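Local coordinates for Trm112p-like protein (Encephalitozoon cuniculi, PDB 3Q87) that binds zinc and partners the Mtq2 methyltransferase as its probable activator in the complex that methylates the translation termination factor eRF1, at residues M1-L9 against F89-L100. Residues are numbered along the deposited sequence; the frame is centred on the assembly and turned at random.
Sequences MKPFLLGLL and FLFGIDVVEGSL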
ATOM      1  N   MET A   1       3.076  -3.287 -11.999  1.00 23.63           N
ATOM      2  CA  MET A   1       3.669  -2.427 -10.980  1.00 26.85           C
ATOM      3  C   MET A   1       4.654  -1.412 -11.549  1.00 22.28           C
ATOM      4  O   MET A   1       5.546  -1.743 -12.332  1.00 22.55           O
ATOM      5  CB  MET A   1       4.340  -3.243  -9.868  1.00 23.90           C
ATOM      6  CG  MET A   1       5.732  -3.710 -10.179  1.00 32.37           C
ATOM      7  SD  MET A   1       6.812  -3.782  -8.712  1.00 29.17           S
ATOM      8  CE  MET A   1       7.335  -2.079  -8.565  1.00 40.30           C
ATOM      9  N   LYS A   2       4.481  -0.171 -11.127  1.00 19.65           N
ATOM     10  CA  LYS A   2       5.390   0.898 -11.482  1.00 22.08           C
ATOM     11  C   LYS A   2       6.610   0.864 -10.559  1.00 25.48           C
ATOM     12  O   LYS A   2       6.498   0.543  -9.384  1.00 19.64           O
ATOM     13  CB  LYS A   2       4.674   2.238 -11.380  1.00 21.42           C
ATOM     14  CG  LYS A   2       3.390   2.298 -12.198  1.00 20.96           C
ATOM     15  CD  LYS A   2       2.653   3.591 -11.928  1.00 28.55           C
ATOM     16  CE  LYS A   2       1.449   3.745 -12.847  1.00 37.00           C
ATOM     17  NZ  LYS A   2       0.768   5.050 -12.603  1.00 49.99           N
ATOM     18  N   PRO A   3       7.791   1.162 -11.106  1.00 23.37           N
ATOM     19  CA  PRO A   3       9.026   1.016 -10.326  1.00 19.45           C
ATOM     20  C   PRO A   3       9.103   1.861  -9.045  1.00 19.23           C
ATOM     21  O   PRO A   3       9.901   1.526  -8.170  1.00 18.21           O
ATOM     22  CB  PRO A   3      10.113   1.414 -11.334  1.00 21.47           C
ATOM     23  CG  PRO A   3       9.522   0.973 -12.666  1.00 20.16           C
ATOM     24  CD  PRO A   3       8.053   1.276 -12.553  1.00 21.55           C
ATOM     25  N   PHE A   4       8.298   2.910  -8.901  1.00 18.97           N
ATOM     26  CA  PHE A   4       8.352   3.678  -7.651  1.00 19.01           C
ATOM     27  C   PHE A   4       7.965   2.812  -6.461  1.00 15.01           C
ATOM     28  O   PHE A   4       8.330   3.120  -5.321  1.00 16.69           O
ATOM     29  CB  PHE A   4       7.491   4.946  -7.707  1.00 19.99           C
ATOM     30  CG  PHE A   4       6.054   4.730  -7.318  1.00 18.48           C
ATOM     31  CD1 PHE A   4       5.640   4.937  -6.012  1.00 20.36           C
ATOM     32  CD2 PHE A   4       5.126   4.324  -8.254  1.00 16.76           C
ATOM     33  CE1 PHE A   4       4.319   4.742  -5.647  1.00 19.34           C
ATOM     34  CE2 PHE A   4       3.799   4.135  -7.903  1.00 24.36           C
ATOM     35  CZ  PHE A   4       3.398   4.340  -6.592  1.00 26.45           C
ATOM     36  N   LEU A   5       7.246   1.721  -6.726  1.00 16.02           N
ATOM     37  CA  LEU A   5       6.843   0.800  -5.650  1.00 19.66           C
ATOM     38  C   LEU A   5       8.054   0.174  -4.959  1.00 20.21           C
ATOM     39  O   LEU A   5       7.959  -0.286  -3.823  1.00 19.54           O
ATOM     40  CB  LEU A   5       5.906  -0.295  -6.164  1.00 15.08           C
ATOM     41  CG  LEU A   5       4.434   0.115  -6.293  1.00 23.74           C
ATOM     42  CD1 LEU A   5       3.546  -1.110  -6.427  1.00 18.39           C
ATOM     43  CD2 LEU A   5       4.022   0.922  -5.082  1.00 23.36           C
ATOM     44  N   LEU A   6       9.199   0.166  -5.641  1.00 18.10           N
ATOM     45  CA  LEU A   6      10.421  -0.353  -5.034  1.00 18.13           C
ATOM     46  C   LEU A   6      10.861   0.455  -3.814  1.00 27.27           C
ATOM     47  O   LEU A   6      11.708  -0.004  -3.047  1.00 27.16           O
ATOM     48  CB  LEU A   6      11.560  -0.427  -6.048  1.00 22.39           C
ATOM     49  CG  LEU A   6      11.643  -1.740  -6.823  1.00 23.88           C
ATOM     50  CD1 LEU A   6      12.758  -1.631  -7.815  1.00 29.94           C
ATOM     51  CD2 LEU A   6      11.897  -2.896  -5.872  1.00 28.34           C
ATOM     52  N   GLY A   7      10.312   1.655  -3.635  1.00 17.90           N
ATOM     53  CA  GLY A   7      10.559   2.394  -2.408  1.00 20.82           C
ATOM     54  C   GLY A   7       9.649   1.987  -1.252  1.00 24.17           C
ATOM     55  O   GLY A   7       9.874   2.373  -0.106  1.00 24.20           O
ATOM     56  N   LEU A   8       8.620   1.204  -1.550  1.00 18.77           N
ATOM     57  CA  LEU A   8       7.542   0.950  -0.591  1.00 18.91           C
ATOM     58  C   LEU A   8       7.430  -0.513  -0.175  1.00 23.22           C
ATOM     59  O   LEU A   8       6.821  -0.840   0.847  1.00 23.81           O
ATOM     60  CB  LEU A   8       6.205   1.398  -1.194  1.00 18.43           C
ATOM     61  CG  LEU A   8       5.968   2.908  -1.122  1.00 25.80           C
ATOM     62  CD1 LEU A   8       5.239   3.425  -2.337  1.00 22.07           C
ATOM     63  CD2 LEU A   8       5.209   3.251   0.148  1.00 26.71           C
ATOM     64  N   LEU A   9       7.992  -1.403  -0.976  1.00 13.57           N
ATOM     65  CA  LEU A   9       7.847  -2.824  -0.707  1.00 15.90           C
ATOM     66  C   LEU A   9       9.056  -3.331   0.054  1.00 17.47           C
ATOM     67  O   LEU A   9      10.132  -2.778  -0.068  1.00 21.98           O
ATOM     68  CB  LEU A   9       7.681  -3.601  -2.009  1.00 19.46           C
ATOM     69  CG  LEU A   9       6.341  -3.550  -2.754  1.00 24.43           C
ATOM     70  CD1 LEU A   9       6.513  -3.995  -4.190  1.00 16.94           C
ATOM     71  CD2 LEU A   9       5.313  -4.421  -2.058  1.00 20.05           C
ATOM     72  N   PHE A  89      10.499   7.813 -15.273  1.00 26.03           N
ATOM     73  CA  PHE A  89      10.917   6.418 -15.281  1.00 33.82           C
ATOM     74  C   PHE A  89      10.137   5.622 -14.224  1.00 24.70           C
ATOM     75  O   PHE A  89       9.669   4.519 -14.489  1.00 23.10           O
ATOM     76  CB  PHE A  89      12.429   6.331 -15.025  1.00 34.03           C
ATOM     77  CG  PHE A  89      13.002   4.936 -15.129  1.00 30.82           C
ATOM     78  CD1 PHE A  89      13.278   4.371 -16.365  1.00 34.57           C
ATOM     79  CD2 PHE A  89      13.310   4.209 -13.980  1.00 36.45           C
ATOM     80  CE1 PHE A  89      13.827   3.098 -16.462  1.00 33.62           C
ATOM     81  CE2 PHE A  89      13.861   2.936 -14.067  1.00 34.58           C
ATOM     82  CZ  PHE A  89      14.117   2.378 -15.313  1.00 35.30           C
ATOM     83  N   LEU A  90       9.974   6.200 -13.044  1.00 18.18           N
ATOM     84  CA  LEU A  90       9.422   5.449 -11.913  1.00 28.33           C
ATOM     85  C   LEU A  90       7.893   5.347 -11.958  1.00 27.81           C
ATOM     86  O   LEU A  90       7.303   4.428 -11.385  1.00 20.79           O
ATOM     87  CB  LEU A  90       9.898   6.051 -10.590  1.00 23.53           C
ATOM     88  CG  LEU A  90      11.397   5.925 -10.272  1.00 28.40           C
ATOM     89  CD1 LEU A  90      11.760   6.656  -8.985  1.00 26.94           C
ATOM     90  CD2 LEU A  90      11.843   4.462 -10.186  1.00 28.85           C
ATOM     91  N   PHE A  91       7.259   6.287 -12.651  1.00 23.43           N
ATOM     92  CA  PHE A  91       5.808   6.329 -12.727  1.00 24.12           C
ATOM     93  C   PHE A  91       5.328   6.048 -14.131  1.00 25.81           C
ATOM     94  O   PHE A  91       4.152   5.780 -14.346  1.00 30.47           O
ATOM     95  CB  PHE A  91       5.281   7.695 -12.271  1.00 26.01           C
ATOM     96  CG  PHE A  91       5.331   7.898 -10.784  1.00 24.55           C
ATOM     97  CD1 PHE A  91       4.249   7.549  -9.983  1.00 24.80           C
ATOM     98  CD2 PHE A  91       6.463   8.430 -10.180  1.00 23.58           C
ATOM     99  CE1 PHE A  91       4.298   7.725  -8.609  1.00 21.02           C
ATOM    100  CE2 PHE A  91       6.520   8.605  -8.806  1.00 22.73           C
ATOM    101  CZ  PHE A  91       5.434   8.256  -8.020  1.00 20.03           C
ATOM    102  N   GLY A  92       6.244   6.117 -15.091  1.00 27.30           N
ATOM    103  CA  GLY A  92       5.879   6.027 -16.492  1.00 28.59           C
ATOM    104  C   GLY A  92       6.075   4.653 -17.095  1.00 29.96           C
ATOM    105  O   GLY A  92       5.915   4.467 -18.298  1.00 25.10           O
ATOM    106  N   ILE A  93       6.427   3.685 -16.257  1.00 26.58           N
ATOM    107  CA  ILE A  93       6.552   2.307 -16.705  1.00 22.68           C
ATOM    108  C   ILE A  93       5.736   1.396 -15.814  1.00 25.34           C
ATOM    109  O   ILE A  93       5.696   1.584 -14.604  1.00 24.32           O
ATOM    110  CB  ILE A  93       8.006   1.821 -16.637  1.00 23.62           C
ATOM    111  CG1 ILE A  93       8.915   2.710 -17.489  1.00 33.85           C
ATOM    112  CG2 ILE A  93       8.095   0.367 -17.082  1.00 25.13           C
ATOM    113  CD1 ILE A  93      10.387   2.341 -17.386  1.00 31.32           C
ATOM    114  N   ASP A  94       5.121   0.385 -16.411  1.00 24.60           N
ATOM    115  CA  ASP A  94       4.381  -0.603 -15.650  1.00 30.32           C
ATOM    116  C   ASP A  94       4.842  -2.017 -15.999  1.00 28.02           C
ATOM    117  O   ASP A  94       4.712  -2.463 -17.145  1.00 26.79           O
ATOM    118  CB  ASP A  94       2.886  -0.461 -15.923  1.00 31.33           C
ATOM    119  CG  ASP A  94       2.061  -1.456 -15.136  1.00 41.00           C
ATOM    120  OD1 ASP A  94       2.205  -1.489 -13.888  1.00 33.29           O
ATOM    121  OD2 ASP A  94       1.268  -2.198 -15.760  1.00 38.37           O
ATOM    122  N   VAL A  95       5.391  -2.718 -15.015  1.00 18.57           N
ATOM    123  CA  VAL A  95       5.766  -4.105 -15.214  1.00 23.49           C
ATOM    124  C   VAL A  95       4.499  -4.932 -15.086  1.00 29.18           C
ATOM    125  O   VAL A  95       3.874  -4.951 -14.024  1.00 19.09           O
ATOM    126  CB  VAL A  95       6.808  -4.582 -14.167  1.00 22.30           C
ATOM    127  CG1 VAL A  95       7.170  -6.040 -14.398  1.00 20.11           C
ATOM    128  CG2 VAL A  95       8.047  -3.723 -14.220  1.00 24.98           C
ATOM    129  N   VAL A  96       4.098  -5.599 -16.165  1.00 22.35           N
ATOM    130  CA  VAL A  96       2.895  -6.410 -16.099  1.00 23.63           C
ATOM    131  C   VAL A  96       3.252  -7.843 -15.707  1.00 23.43           C
ATOM    132  O   VAL A  96       2.517  -8.489 -14.974  1.00 22.34           O
ATOM    133  CB  VAL A  96       2.055  -6.365 -17.415  1.00 29.36           C
ATOM    134  CG1 VAL A  96       2.007  -4.948 -17.986  1.00 30.11           C
ATOM    135  CG2 VAL A  96       2.626  -7.292 -18.423  1.00 38.36           C
ATOM    136  N   GLU A  97       4.404  -8.318 -16.170  1.00 24.30           N
ATOM    137  CA  GLU A  97       4.845  -9.678 -15.880  1.00 29.74           C
ATOM    138  C   GLU A  97       6.307  -9.682 -15.446  1.00 21.78           C
ATOM    139  O   GLU A  97       7.150  -9.092 -16.104  1.00 21.95           O
ATOM    140  CB  GLU A  97       4.664 -10.577 -17.105  1.00 31.29           C
ATOM    141  CG  GLU A  97       3.232 -10.643 -17.627  1.00 42.20           C
ATOM    142  CD  GLU A  97       2.301 -11.461 -16.736  1.00 46.55           C
ATOM    143  OE1 GLU A  97       2.779 -12.405 -16.061  1.00 45.93           O
ATOM    144  OE2 GLU A  97       1.085 -11.162 -16.726  1.00 40.63           O
ATOM    145  N   GLY A  98       6.593 -10.331 -14.325  1.00 20.20           N
ATOM    146  CA  GLY A  98       7.951 -10.368 -13.819  1.00 26.39           C
ATOM    147  C   GLY A  98       8.033 -10.862 -12.391  1.00 20.55           C
ATOM    148  O   GLY A  98       7.184 -11.633 -11.942  1.00 21.58           O
ATOM    149  N   SER A  99       9.046 -10.394 -11.669  1.00 16.72           N
ATOM    150  CA  SER A  99       9.311 -10.879 -10.316  1.00 17.67           C
ATOM    151  C   SER A  99      10.127  -9.886  -9.504  1.00 20.59           C
ATOM    152  O   SER A  99      10.905  -9.095 -10.054  1.00 22.00           O
ATOM    153  CB  SER A  99      10.083 -12.198 -10.374  1.00 21.69           C
ATOM    154  OG  SER A  99       9.202 -13.293 -10.530  1.00 45.52           O
ATOM    155  N   LEU A 100       9.962  -9.955  -8.187  1.00 17.10           N
ATOM    156  CA  LEU A 100      10.808  -9.227  -7.260  1.00 13.45           C
ATOM    157  C   LEU A 100      11.485 -10.243  -6.347  1.00 16.27           C
ATOM    158  O   LEU A 100      10.814 -11.085  -5.768  1.00 18.89           O
ATOM    159  CB  LEU A 100       9.975  -8.261  -6.421  1.00 14.74           C
ATOM    160  CG  LEU A 100       9.273  -7.137  -7.185  1.00 19.85           C
ATOM    161  CD1 LEU A 100       8.386  -6.344  -6.242  1.00 16.87           C
ATOM    162  CD2 LEU A 100      10.285  -6.222  -7.893  1.00 21.01           C
TER
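The amino-terminal nitrogen of Met-1 is gripped by two groups of 89-100: Val-95 O at 2.7 Å and Asp-94 OD1, also 2.7 Å from Met-1 N, in a salt bridge. The ammonium group meets OD1 from above the carboxylate plane, 37° out of it. Asp-94 reaches it because its CG stands anti to the backbone N, while its OD2 is hydrogen-bonded to Ser-114 OG, which helps to hold the carboxylate's rotation. Val-95 N returns a bond to Met-1 O at 2.9 Å, so Met-1 and Val-95 exchange a reciprocal pair of backbone bonds. One residue on, Lys-2 CA directs a C-H...O contact at Ile-93 O.

The 3-10 turn 3-7 then meets Leu-90 of helix 84-91 and the neighbouring Phe-91. Leu-90 O accepts Phe-4 N at 3.1 Å and also lies at the edge of the Phe-4 ring, in its plane, while Pro-3 CB rests on Leu-90 CD2. With CG between the backbone N and carbonyl carbon (chi1 87°), the Phe-4 ring lies in an offset stack on Phe-91, planes at 12° and centroids 4.3 Å apart; Leu-5 CD2 lies over the opposite face, near the rim. Gly-7 O is hydrogen-bonded to Ser-78 OG of the methyltransferase chain. Farther along, Leu-100 CD1 touches Met-1 SD and Leu-9 CD1, linking this apolar layer to strand 98-102, which carries the zinc ligand Cys-102.

The first residues thus tie the helical part to the sheet that supplies one zinc ligand. Buried Ile-93 O has no hydrogen-bond partner beyond that weak C-H...O contact, whereas the amino terminus is held inside the fold, its positive charge probably balanced by Asp-94.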